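Local coordinates for protein oxidoreductase (PDB 1ZH8) that binds NADP in a Rossmann-type domain and probably catalyses a dehydrogenase reaction on the CH-OH group of a still undefined substrate, at residues I214-A219 with S235-F240; P163-W168 with G243-Y248; G22-G27 with V86-P91. All coordinates share one frame; numbering follows the deposited sequence.

Overall arrangement
Interactions 1 and 2 lie in the mixed sheet of the GFO/IDH/MocA C-terminal domain, their centres 9 Å apart, and adjoin through strands 233-240 and 245-251. The amide Gly246 N reaches Phe238 O at 2.9 Å and Ser236 OG reaches Tyr248 O at 2.7 Å, both probable hydrogen bonds, while both contacts also touch the second subunit. Interaction 3 belongs to the Rossmann domain on the other side of the chain's centre; its centre is 33 Å from that of interaction 1 and 36 Å from that of interaction 2. It touches NADP directly. From interaction 2, the side chain of Trp168 comes within about 12 Å of the cofactor.

Interaction 1 of 3, residues I214-A219 with S235-F240; sequences IEWISA and SSIFEF
Trp216 and Glu239 meet across an antiparallel beta hairpin of the C-terminal domain's sheet, whose segment axes run at 162° with a closest approach of 4.7 Å. Backbone bonds pair Ser218 with Ile237 in both directions, and Glu239 N gives a further one to Trp216 O. Between Ile214 and Trp216 the register slips by one residue, a beta bulge; within it Glu215 N bonds to Glu239 O at 2.9 Å.

Close apolar contacts mark the face carrying Ile217, Phe238, Ala219 and Ser236. There Ile217 CG2 lies 3.5 Å from Phe238 CB, and the CB atoms of Ala219 and Ser236 are equally close. Ile214 sets CG1 3.6 Å from Phe240 CE2. Helix 313-329 packs on Ile214 and Ile217, helix 195-211 on Phe238 and Phe240, while Ser236 OG bonds to Tyr248 O.

The more open part is the end where Glu215 and Glu239 are partly exposed; Glu239 OE2 forms a salt bridge there with Lys222 of the second subunit. On the Trp216 face the approach of Trp216 CH2 to Ile237 CD1 is wider, 4.2 Å. Glu239 N sits over the centre of the indole, and the extended Glu239 chain, CG anti to the backbone N (chi1 -176°), carries its carboxylate past the ring. Trp216 NE1 then donates to the anti lone pair of Glu239 OE1 at 2.8 Å, tilted 19° from the indole plane.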
loop_
_atom_site.group_PDB
_atom_site.type_symbol
_atom_site.label_atom_id
_atom_site.label_comp_id
_atom_site.label_asym_id
_atom_site.label_seq_id
_atom_site.Cartn_x
_atom_site.Cartn_y
_atom_site.Cartn_z
ATOM N N ILE A 214 8.509 -14.352 -1.710
ATOM C CA ILE A 214 8.554 -12.996 -2.224
ATOM C C ILE A 214 9.819 -12.772 -3.056
ATOM O O ILE A 214 10.908 -13.138 -2.640
ATOM C CB ILE A 214 8.437 -11.983 -1.068
ATOM C CG1 ILE A 214 7.057 -12.135 -0.426
ATOM C CG2 ILE A 214 8.567 -10.575 -1.592
ATOM C CD1 ILE A 214 6.993 -11.911 1.048
ATOM N N GLU A 215 9.662 -12.168 -4.234
ATOM C CA GLU A 215 10.790 -11.910 -5.143
ATOM C C GLU A 215 11.534 -10.614 -4.843
ATOM O O GLU A 215 12.753 -10.604 -4.728
ATOM C CB GLU A 215 10.330 -11.903 -6.593
ATOM C CG GLU A 215 11.488 -11.741 -7.584
ATOM C CD GLU A 215 11.042 -11.612 -9.030
ATOM O OE1 GLU A 215 10.527 -12.605 -9.568
ATOM O OE2 GLU A 215 11.230 -10.532 -9.637
ATOM N N TRP A 216 10.802 -9.511 -4.752
ATOM C CA TRP A 216 11.429 -8.227 -4.506
ATOM C C TRP A 216 10.512 -7.371 -3.662
ATOM O O TRP A 216 9.285 -7.537 -3.708
ATOM C CB TRP A 216 11.794 -7.510 -5.822
ATOM C CG TRP A 216 10.612 -7.146 -6.675
ATOM C CD1 TRP A 216 10.140 -7.839 -7.754
ATOM C CD2 TRP A 216 9.753 -5.993 -6.533
ATOM N NE1 TRP A 216 9.044 -7.194 -8.294
ATOM C CE2 TRP A 216 8.783 -6.066 -7.557
ATOM C CE3 TRP A 216 9.713 -4.907 -5.643
ATOM C CZ2 TRP A 216 7.774 -5.102 -7.704
ATOM C CZ3 TRP A 216 8.703 -3.949 -5.796
ATOM C CH2 TRP A 216 7.759 -4.056 -6.817
ATOM N N ILE A 217 11.121 -6.453 -2.920
ATOM C CA ILE A 217 10.403 -5.481 -2.123
ATOM C C ILE A 217 10.984 -4.115 -2.373
ATOM O O ILE A 217 12.125 -3.990 -2.823
ATOM C CB ILE A 217 10.529 -5.774 -0.626
ATOM C CG1 ILE A 217 11.998 -5.743 -0.206
ATOM C CG2 ILE A 217 9.996 -7.134 -0.315
ATOM C CD1 ILE A 217 12.544 -4.371 0.124
ATOM N N SER A 218 10.199 -3.094 -2.038
ATOM C CA SER A 218 10.635 -1.709 -2.057
ATOM C C SER A 218 9.899 -1.109 -0.870
ATOM O O SER A 218 8.687 -1.226 -0.782
ATOM C CB SER A 218 10.207 -1.066 -3.382
ATOM O OG SER A 218 10.375 0.345 -3.385
ATOM N N ALA A 219 10.598 -0.500 0.074
ATOM C CA ALA A 219 9.939 -0.114 1.314
ATOM C C ALA A 219 10.535 1.118 1.936
ATOM O O ALA A 219 11.699 1.444 1.702
ATOM C CB ALA A 219 9.985 -1.279 2.318
ATOM N N SER A 235 6.305 0.959 5.459
ATOM C CA SER A 235 5.378 0.775 4.333
ATOM C C SER A 235 6.123 0.181 3.141
ATOM O O SER A 235 7.226 0.639 2.788
ATOM C CB SER A 235 4.713 2.087 3.946
ATOM O OG SER A 235 3.562 1.848 3.158
ATOM N N SER A 236 5.522 -0.822 2.511
ATOM C CA SER A 236 6.208 -1.602 1.486
ATOM C C SER A 236 5.311 -2.057 0.347
ATOM O O SER A 236 4.123 -2.301 0.542
ATOM C CB SER A 236 6.831 -2.841 2.122
ATOM O OG SER A 236 5.820 -3.701 2.584
ATOM N N ILE A 237 5.892 -2.165 -0.844
ATOM C CA ILE A 237 5.291 -2.959 -1.919
ATOM C C ILE A 237 6.243 -4.066 -2.276
ATOM O O ILE A 237 7.471 -3.946 -2.123
ATOM C CB ILE A 237 5.023 -2.175 -3.215
ATOM C CG1 ILE A 237 6.163 -1.219 -3.502
ATOM C CG2 ILE A 237 3.709 -1.417 -3.136
ATOM C CD1 ILE A 237 6.123 -0.702 -4.899
ATOM N N PHE A 238 5.685 -5.136 -2.790
ATOM C CA PHE A 238 6.500 -6.259 -3.179
ATOM C C PHE A 238 5.712 -7.096 -4.182
ATOM O O PHE A 238 4.526 -6.872 -4.416
ATOM C CB PHE A 238 6.910 -7.095 -1.947
ATOM C CG PHE A 238 5.769 -7.394 -1.006
ATOM C CD1 PHE A 238 5.329 -6.422 -0.079
ATOM C CD2 PHE A 238 5.130 -8.624 -1.039
ATOM C CE1 PHE A 238 4.290 -6.669 0.805
ATOM C CE2 PHE A 238 4.073 -8.896 -0.143
ATOM C CZ PHE A 238 3.657 -7.919 0.785
ATOM N N GLU A 239 6.385 -8.056 -4.784
ATOM C CA GLU A 239 5.732 -8.948 -5.708
ATOM C C GLU A 239 6.123 -10.359 -5.289
ATOM O O GLU A 239 7.275 -10.628 -4.975
ATOM C CB GLU A 239 6.167 -8.609 -7.133
ATOM C CG GLU A 239 5.498 -9.403 -8.223
ATOM C CD GLU A 239 5.877 -8.919 -9.631
ATOM O OE1 GLU A 239 6.841 -8.136 -9.779
ATOM O OE2 GLU A 239 5.200 -9.333 -10.596
ATOM N N PHE A 240 5.147 -11.246 -5.212
ATOM C CA PHE A 240 5.450 -12.644 -4.984
ATOM C C PHE A 240 5.997 -13.256 -6.283
ATOM O O PHE A 240 5.769 -12.715 -7.382
ATOM C CB PHE A 240 4.191 -13.378 -4.536
ATOM C CG PHE A 240 3.699 -12.978 -3.173
ATOM C CD1 PHE A 240 2.788 -11.923 -3.022
ATOM C CD2 PHE A 240 4.108 -13.681 -2.045
ATOM C CE1 PHE A 240 2.305 -11.569 -1.764
ATOM C CE2 PHE A 240 3.657 -13.314 -0.771
ATOM C CZ PHE A 240 2.756 -12.264 -0.629
#

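Interaction 2 of 3, residues P163-W168 with G243-Y248; sequences PVFMNW and GTVGNY
Phe165 to Trp168 run parallel to Val245 to Tyr248 in direct register, the segment axes 4.7 Å apart at their closest and only 9° from parallel. The backbone ladder begins where Val245 N meets Val164 O at 3.0 Å, and continues through Met166 N to Val245 O, Asn247 N to Met166 O and Trp168 N to Asn247 O. At its start, Val164 O also accepts from a water that donates to Gly243 O as well, tying the turn before the second strand to the first.

The Trp168 amide is the secure donor to Asn247 O. A second, less certain one is Asn167 ND2, which in one of two modelled conformers lies 3.2 Å from Asn247 O and stands 64° out of that carbonyl's plane, although the oxygen lies almost in the plane of the Asn167 amide. In this conformer the amide reaches across to strand 245-251, while Asn167 OD1 bonds to Gln169. On the same face the Phe165 ring presents its edge to the Asn247 side-chain amide, with Phe165 CE1 3.5 Å from Asn247 CG and the two planes 88° apart. Phe165 CD1 lies 4.2 Å from Val245 CG1.

Across the sheet, the bent selenomethionine Met166 brings CE to 3.5 Å from Asn247 O, and its side chain packs on Met207 and Leu211 of helix 195-211. Thr244 places CG2 3.6 Å from Val164 O, whereas its hydroxyl bonds to Asn242. Asn247 also packs on Asn247 of the second subunit. Val164 and Phe165 both face Thr263 on strand 259-264, a classic beta bulge, and 163-171 beside 245-251 forms the parallel pair in the otherwise antiparallel mixed sheet of this GFO/IDH/MocA C-terminal domain.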
loop_
_atom_site.group_PDB
_atom_site.type_symbol
_atom_site.label_atom_id
_atom_site.label_comp_id
_atom_site.label_asym_id
_atom_site.label_seq_id
_atom_site.Cartn_x
_atom_site.Cartn_y
_atom_site.Cartn_z
ATOM N N PRO A 163 -4.781 -14.847 -7.650
ATOM C CA PRO A 163 -4.529 -13.741 -6.712
ATOM C C PRO A 163 -3.892 -12.591 -7.455
ATOM O O PRO A 163 -2.982 -12.821 -8.239
ATOM C CB PRO A 163 -3.541 -14.333 -5.705
ATOM C CG PRO A 163 -3.689 -15.808 -5.852
ATOM C CD PRO A 163 -4.101 -16.092 -7.256
ATOM N N VAL A 164 -4.384 -11.374 -7.237
ATOM C CA VAL A 164 -3.854 -10.180 -7.914
ATOM C C VAL A 164 -3.092 -9.250 -6.954
ATOM O O VAL A 164 -1.960 -8.858 -7.245
ATOM C CB VAL A 164 -4.986 -9.356 -8.612
ATOM C CG1 VAL A 164 -4.430 -8.045 -9.184
ATOM C CG2 VAL A 164 -5.696 -10.176 -9.699
ATOM N N PHE A 165 -3.720 -8.918 -5.822
ATOM C CA PHE A 165 -3.241 -7.900 -4.874
ATOM C C PHE A 165 -3.623 -8.238 -3.426
ATOM O O PHE A 165 -4.791 -8.497 -3.132
ATOM C CB PHE A 165 -3.820 -6.523 -5.262
ATOM C CG PHE A 165 -3.547 -5.413 -4.262
ATOM C CD1 PHE A 165 -2.282 -4.849 -4.149
ATOM C CD2 PHE A 165 -4.568 -4.909 -3.459
ATOM C CE1 PHE A 165 -2.035 -3.808 -3.234
ATOM C CE2 PHE A 165 -4.327 -3.884 -2.529
ATOM C CZ PHE A 165 -3.063 -3.326 -2.423
HETATM N N MSE A 166 -2.644 -8.234 -2.527
HETATM C CA MSE A 166 -2.937 -8.299 -1.103
HETATM C C MSE A 166 -2.468 -7.039 -0.381
HETATM O O MSE A 166 -1.433 -6.453 -0.727
HETATM C CB MSE A 166 -2.384 -9.568 -0.424
HETATM C CG MSE A 166 -0.918 -9.707 -0.447
HETATM SE SE MSE A 166 -0.078 -10.245 1.299
HETATM C CE MSE A 166 -0.187 -8.437 2.121
ATOM N N ASN A 167 -3.253 -6.621 0.615
ATOM C CA ASN A 167 -2.885 -5.497 1.479
ATOM C C ASN A 167 -3.084 -5.880 2.933
ATOM O O ASN A 167 -4.129 -6.410 3.324
ATOM C CB ASN A 167 -3.722 -4.261 1.116
ATOM C CG ASN A 167 -3.368 -3.031 1.946
ATOM O OD1 ASN A 167 -4.226 -2.211 2.219
ATOM N ND2 ASN A 167 -2.107 -2.902 2.346
ATOM N N TRP A 168 -2.041 -5.676 3.718
ATOM C CA TRP A 168 -2.130 -5.881 5.144
ATOM C C TRP A 168 -1.672 -4.582 5.791
ATOM O O TRP A 168 -0.525 -4.153 5.613
ATOM C CB TRP A 168 -1.256 -7.048 5.583
ATOM C CG TRP A 168 -1.618 -7.681 6.902
ATOM C CD1 TRP A 168 -2.536 -7.232 7.808
ATOM C CD2 TRP A 168 -1.024 -8.854 7.488
ATOM N NE1 TRP A 168 -2.573 -8.065 8.905
ATOM C CE2 TRP A 168 -1.660 -9.067 8.738
ATOM C CE3 TRP A 168 -0.020 -9.744 7.078
ATOM C CZ2 TRP A 168 -1.350 -10.148 9.570
ATOM C CZ3 TRP A 168 0.298 -10.823 7.909
ATOM C CH2 TRP A 168 -0.361 -11.010 9.147
ATOM N N GLY A 243 3.587 -13.640 -9.098
ATOM C CA GLY A 243 3.086 -12.459 -9.807
ATOM C C GLY A 243 2.122 -11.596 -9.015
ATOM O O GLY A 243 1.734 -10.523 -9.494
ATOM N N THR A 244 1.739 -12.059 -7.816
ATOM C CA THR A 244 0.828 -11.312 -6.960
ATOM C C THR A 244 1.552 -10.102 -6.388
ATOM O O THR A 244 2.734 -10.201 -6.008
ATOM C CB THR A 244 0.326 -12.167 -5.782
ATOM O OG1 THR A 244 -0.183 -13.400 -6.286
ATOM C CG2 THR A 244 -0.772 -11.441 -5.002
ATOM N N VAL A 245 0.851 -8.970 -6.322
ATOM C CA VAL A 245 1.400 -7.745 -5.731
ATOM C C VAL A 245 0.945 -7.607 -4.281
ATOM O O VAL A 245 -0.233 -7.848 -3.945
ATOM C CB VAL A 245 0.963 -6.499 -6.528
ATOM C CG1 VAL A 245 1.499 -5.201 -5.873
ATOM C CG2 VAL A 245 1.380 -6.616 -8.005
ATOM N N GLY A 246 1.879 -7.235 -3.416
ATOM C CA GLY A 246 1.577 -7.036 -2.013
ATOM C C GLY A 246 1.837 -5.622 -1.551
ATOM O O GLY A 246 2.735 -4.946 -2.068
ATOM N N ASN A 247 1.034 -5.172 -0.587
ATOM C CA ASN A 247 1.309 -3.966 0.206
ATOM C C ASN A 247 1.283 -4.350 1.673
ATOM O O ASN A 247 0.318 -4.929 2.160
ATOM C CB ASN A 247 0.254 -2.864 -0.007
ATOM C CG ASN A 247 0.358 -2.170 -1.361
ATOM O OD1 ASN A 247 1.102 -2.597 -2.257
ATOM N ND2 ASN A 247 -0.399 -1.080 -1.518
ATOM N N TYR A 248 2.324 -4.011 2.398
ATOM C CA TYR A 248 2.348 -4.310 3.811
ATOM C C TYR A 248 2.805 -3.040 4.494
ATOM O O TYR A 248 3.919 -2.561 4.206
ATOM C CB TYR A 248 3.296 -5.482 4.091
ATOM C CG TYR A 248 3.764 -5.624 5.529
ATOM C CD1 TYR A 248 2.880 -5.985 6.550
ATOM C CD2 TYR A 248 5.105 -5.436 5.857
ATOM C CE1 TYR A 248 3.318 -6.120 7.847
ATOM C CE2 TYR A 248 5.565 -5.591 7.165
ATOM C CZ TYR A 248 4.667 -5.926 8.155
ATOM O OH TYR A 248 5.119 -6.082 9.447
HETATM O O HOH W 1 -0.777 -9.156 -9.856
#

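Interaction 3 of 3, residues G22-G27 with V86-P91; sequences GIVGCG and VDLTLP. With NAP (NADP nicotinamide-adenine-dinucleotide phosphate), chain D.
Thr89 OG1 donates to Gly25 O at 2.6 Å, lying in the carbonyl plane, and Thr89 N is bonded to Val24 O. Thus one residue holds consecutive carbonyls at the point where strand 19-24 gives way to the glycine turn. The threonine hydroxyl sits between its backbone N and carbonyl carbon (chi1 40°), which turns OG1 toward Gly25 O. Around this turn, Gly25 CA lies close to Leu90 CD2 and 3.5 Å from NAP O4B, and Gly27 N lies by NAP O3B. Leu90 CD2 also touches the adenine at NAP N3A, 3.4 Å away. Leu90 O accepts the NAP O3D hydroxyl at 2.8 Å. Pro91 CD lies 3.6 Å from NAP C8A, so adjoining residues reach both adenine and the nicotinamide-side ribose. A water lies within hydrogen-bonding distance of Thr89 O (3.2 Å) and NAP O1N (2.7 Å), and takes a weak bond from Gly27 N.

Behind this first shell, the strands are parallel, their short axes 19° apart. Asp87 is held at both backbone polar atoms: its N bonds to Gly22 O and its O accepts Val24 N. Val24 and Leu88 point the same way, with Val24 CB 3.9 Å from Leu88 CD2; Phe98 of helix 95-104 packs on both. On the reverse face Ile23 CD1 approaches Asp87 alongside, while Asp87 OD2 bonds to His34 of helix 28-39.

Gly27 is the N-cap of that helix, and the glycines fit the GxGxxA pattern of Rossmann folds. From these segments, the chemistry implies cofactor recognition through one direct backbone bond at Leu90 O, apolar contacts of Leu90 and Pro91 on the adenine and a nearby water, with the helix N-terminus probably offering a favourable electrostatic setting for the diphosphate.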
loop_
_atom_site.group_PDB
_atom_site.type_symbol
_atom_site.label_atom_id
_atom_site.label_comp_id
_atom_site.label_asym_id
_atom_site.label_seq_id
_atom_site.Cartn_x
_atom_site.Cartn_y
_atom_site.Cartn_z
ATOM N N GLY A 22 13.918 -27.995 29.291
ATOM C CA GLY A 22 14.489 -26.931 30.116
ATOM C C GLY A 22 14.060 -25.578 29.583
ATOM O O GLY A 22 14.154 -25.313 28.372
ATOM N N ILE A 23 13.546 -24.731 30.473
ATOM C CA ILE A 23 13.132 -23.379 30.107
ATOM C C ILE A 23 14.291 -22.421 30.344
ATOM O O ILE A 23 14.856 -22.403 31.430
ATOM C CB ILE A 23 11.929 -22.928 30.933
ATOM C CG1 ILE A 23 10.813 -23.998 30.922
ATOM C CG2 ILE A 23 11.455 -21.557 30.474
ATOM C CD1 ILE A 23 10.192 -24.348 29.565
ATOM N N VAL A 24 14.672 -21.651 29.330
ATOM C CA VAL A 24 15.792 -20.726 29.463
ATOM C C VAL A 24 15.328 -19.317 29.122
ATOM O O VAL A 24 14.965 -19.031 27.977
ATOM C CB VAL A 24 16.986 -21.080 28.537
ATOM C CG1 VAL A 24 18.194 -20.143 28.844
ATOM C CG2 VAL A 24 17.368 -22.566 28.628
ATOM N N GLY A 25 15.370 -18.437 30.113
ATOM C CA GLY A 25 14.864 -17.082 29.970
ATOM C C GLY A 25 13.432 -17.010 30.458
ATOM O O GLY A 25 12.513 -17.246 29.695
ATOM N N CYS A 26 13.249 -16.684 31.731
ATOM C CA CYS A 26 11.935 -16.691 32.342
ATOM C C CYS A 26 11.340 -15.288 32.347
ATOM O O CYS A 26 11.298 -14.612 33.381
ATOM C CB CYS A 26 12.053 -17.218 33.765
ATOM S SG CYS A 26 12.789 -18.871 33.861
ATOM N N GLY A 27 10.898 -14.849 31.173
ATOM C CA GLY A 27 10.327 -13.523 30.999
ATOM C C GLY A 27 8.897 -13.626 30.503
ATOM O O GLY A 27 8.200 -14.618 30.765
ATOM N N VAL A 86 15.708 -27.902 25.117
ATOM C CA VAL A 86 15.595 -26.652 25.821
ATOM C C VAL A 86 14.718 -25.685 25.022
ATOM O O VAL A 86 14.622 -25.760 23.785
ATOM C CB VAL A 86 16.990 -26.043 26.158
ATOM C CG1 VAL A 86 17.785 -26.969 27.121
ATOM C CG2 VAL A 86 17.815 -25.763 24.891
ATOM N N ASP A 87 14.030 -24.820 25.750
ATOM C CA ASP A 87 13.186 -23.809 25.155
ATOM C C ASP A 87 13.798 -22.440 25.431
ATOM O O ASP A 87 13.917 -22.030 26.586
ATOM C CB ASP A 87 11.785 -23.931 25.759
ATOM C CG ASP A 87 10.808 -22.904 25.215
ATOM O OD1 ASP A 87 11.059 -22.361 24.107
ATOM O OD2 ASP A 87 9.779 -22.650 25.904
ATOM N N LEU A 88 14.195 -21.738 24.376
ATOM C CA LEU A 88 14.854 -20.457 24.554
ATOM C C LEU A 88 13.882 -19.323 24.309
ATOM O O LEU A 88 13.357 -19.168 23.192
ATOM C CB LEU A 88 16.079 -20.325 23.647
ATOM C CG LEU A 88 16.990 -21.547 23.493
ATOM C CD1 LEU A 88 18.094 -21.343 22.421
ATOM C CD2 LEU A 88 17.586 -21.947 24.830
ATOM N N THR A 89 13.620 -18.548 25.361
ATOM C CA THR A 89 12.792 -17.346 25.254
ATOM C C THR A 89 13.625 -16.163 25.720
ATOM O O THR A 89 13.402 -15.602 26.799
ATOM C CB THR A 89 11.506 -17.475 26.098
ATOM O OG1 THR A 89 11.820 -18.124 27.341
ATOM C CG2 THR A 89 10.474 -18.327 25.350
ATOM N N LEU A 90 14.591 -15.790 24.889
ATOM C CA LEU A 90 15.662 -14.887 25.274
ATOM C C LEU A 90 15.681 -13.657 24.397
ATOM O O LEU A 90 14.994 -13.620 23.353
ATOM C CB LEU A 90 16.994 -15.598 25.098
ATOM C CG LEU A 90 17.140 -16.826 25.982
ATOM C CD1 LEU A 90 18.236 -17.705 25.450
ATOM C CD2 LEU A 90 17.430 -16.398 27.380
ATOM N N PRO A 91 16.478 -12.645 24.805
ATOM C CA PRO A 91 16.835 -11.580 23.886
ATOM C C PRO A 91 17.426 -12.216 22.629
ATOM O O PRO A 91 18.300 -13.088 22.714
ATOM C CB PRO A 91 17.918 -10.800 24.653
ATOM C CG PRO A 91 17.601 -11.030 26.087
ATOM C CD PRO A 91 17.062 -12.444 26.145
HETATM P PA NAP D . 11.718 -10.674 28.123
HETATM O O1A NAP D . 10.523 -10.505 28.990
HETATM O O2A NAP D . 12.734 -9.626 28.311
HETATM O O5B NAP D . 12.294 -12.153 28.349
HETATM C C5B NAP D . 13.673 -12.409 28.214
HETATM C C4B NAP D . 14.103 -13.274 29.383
HETATM O O4B NAP D . 15.428 -13.749 29.181
HETATM C C3B NAP D . 14.120 -12.494 30.693
HETATM O O3B NAP D . 13.709 -13.407 31.668
HETATM C C2B NAP D . 15.599 -12.175 30.834
HETATM O O2B NAP D . 16.204 -11.760 32.054
HETATM C C1B NAP D . 16.195 -13.476 30.344
HETATM N N9A NAP D . 17.610 -13.318 30.019
HETATM C C8A NAP D . 18.250 -12.200 29.532
HETATM N N7A NAP D . 19.556 -12.506 29.361
HETATM C C5A NAP D . 19.749 -13.797 29.739
HETATM C C6A NAP D . 20.868 -14.620 29.780
HETATM N N6A NAP D . 22.055 -14.164 29.417
HETATM N N1A NAP D . 20.751 -15.918 30.200
HETATM C C2A NAP D . 19.526 -16.397 30.600
HETATM N N3A NAP D . 18.418 -15.589 30.572
HETATM C C4A NAP D . 18.531 -14.315 30.147
HETATM O O3 NAP D . 11.253 -10.642 26.595
HETATM P PN NAP D . 10.147 -11.625 25.966
HETATM O O1N NAP D . 9.773 -12.780 26.843
HETATM O O2N NAP D . 9.182 -10.661 25.454
HETATM O O5D NAP D . 10.877 -12.270 24.683
HETATM C C5D NAP D . 11.756 -13.380 24.741
HETATM C C4D NAP D . 11.735 -14.095 23.392
HETATM O O4D NAP D . 10.395 -14.465 23.091
HETATM C C3D NAP D . 12.197 -13.164 22.265
HETATM O O3D NAP D . 13.015 -13.853 21.350
HETATM C C2D NAP D . 10.927 -12.732 21.573
HETATM O O2D NAP D . 11.119 -12.463 20.199
HETATM C C1D NAP D . 10.018 -13.925 21.829
HETATM N N1N NAP D . 8.614 -13.521 21.815
HETATM C C2N NAP D . 7.783 -14.124 20.915
HETATM C C3N NAP D . 6.431 -13.772 20.847
HETATM C C7N NAP D . 5.469 -14.587 20.018
HETATM O O7N NAP D . 4.135 -14.139 19.982
HETATM N N7N NAP D . 5.865 -15.691 19.354
HETATM C C4N NAP D . 5.935 -12.795 21.721
HETATM C C5N NAP D . 6.792 -12.191 22.651
HETATM C C6N NAP D . 8.139 -12.564 22.688
HETATM P P2B NAP D . 15.733 -11.846 33.591
HETATM O O1X NAP D . 16.082 -13.185 34.204
HETATM O O2X NAP D . 14.240 -11.646 33.718
HETATM O O3X NAP D . 16.498 -10.731 34.270
HETATM O O HOH W 2 10.600 -14.965 28.224
#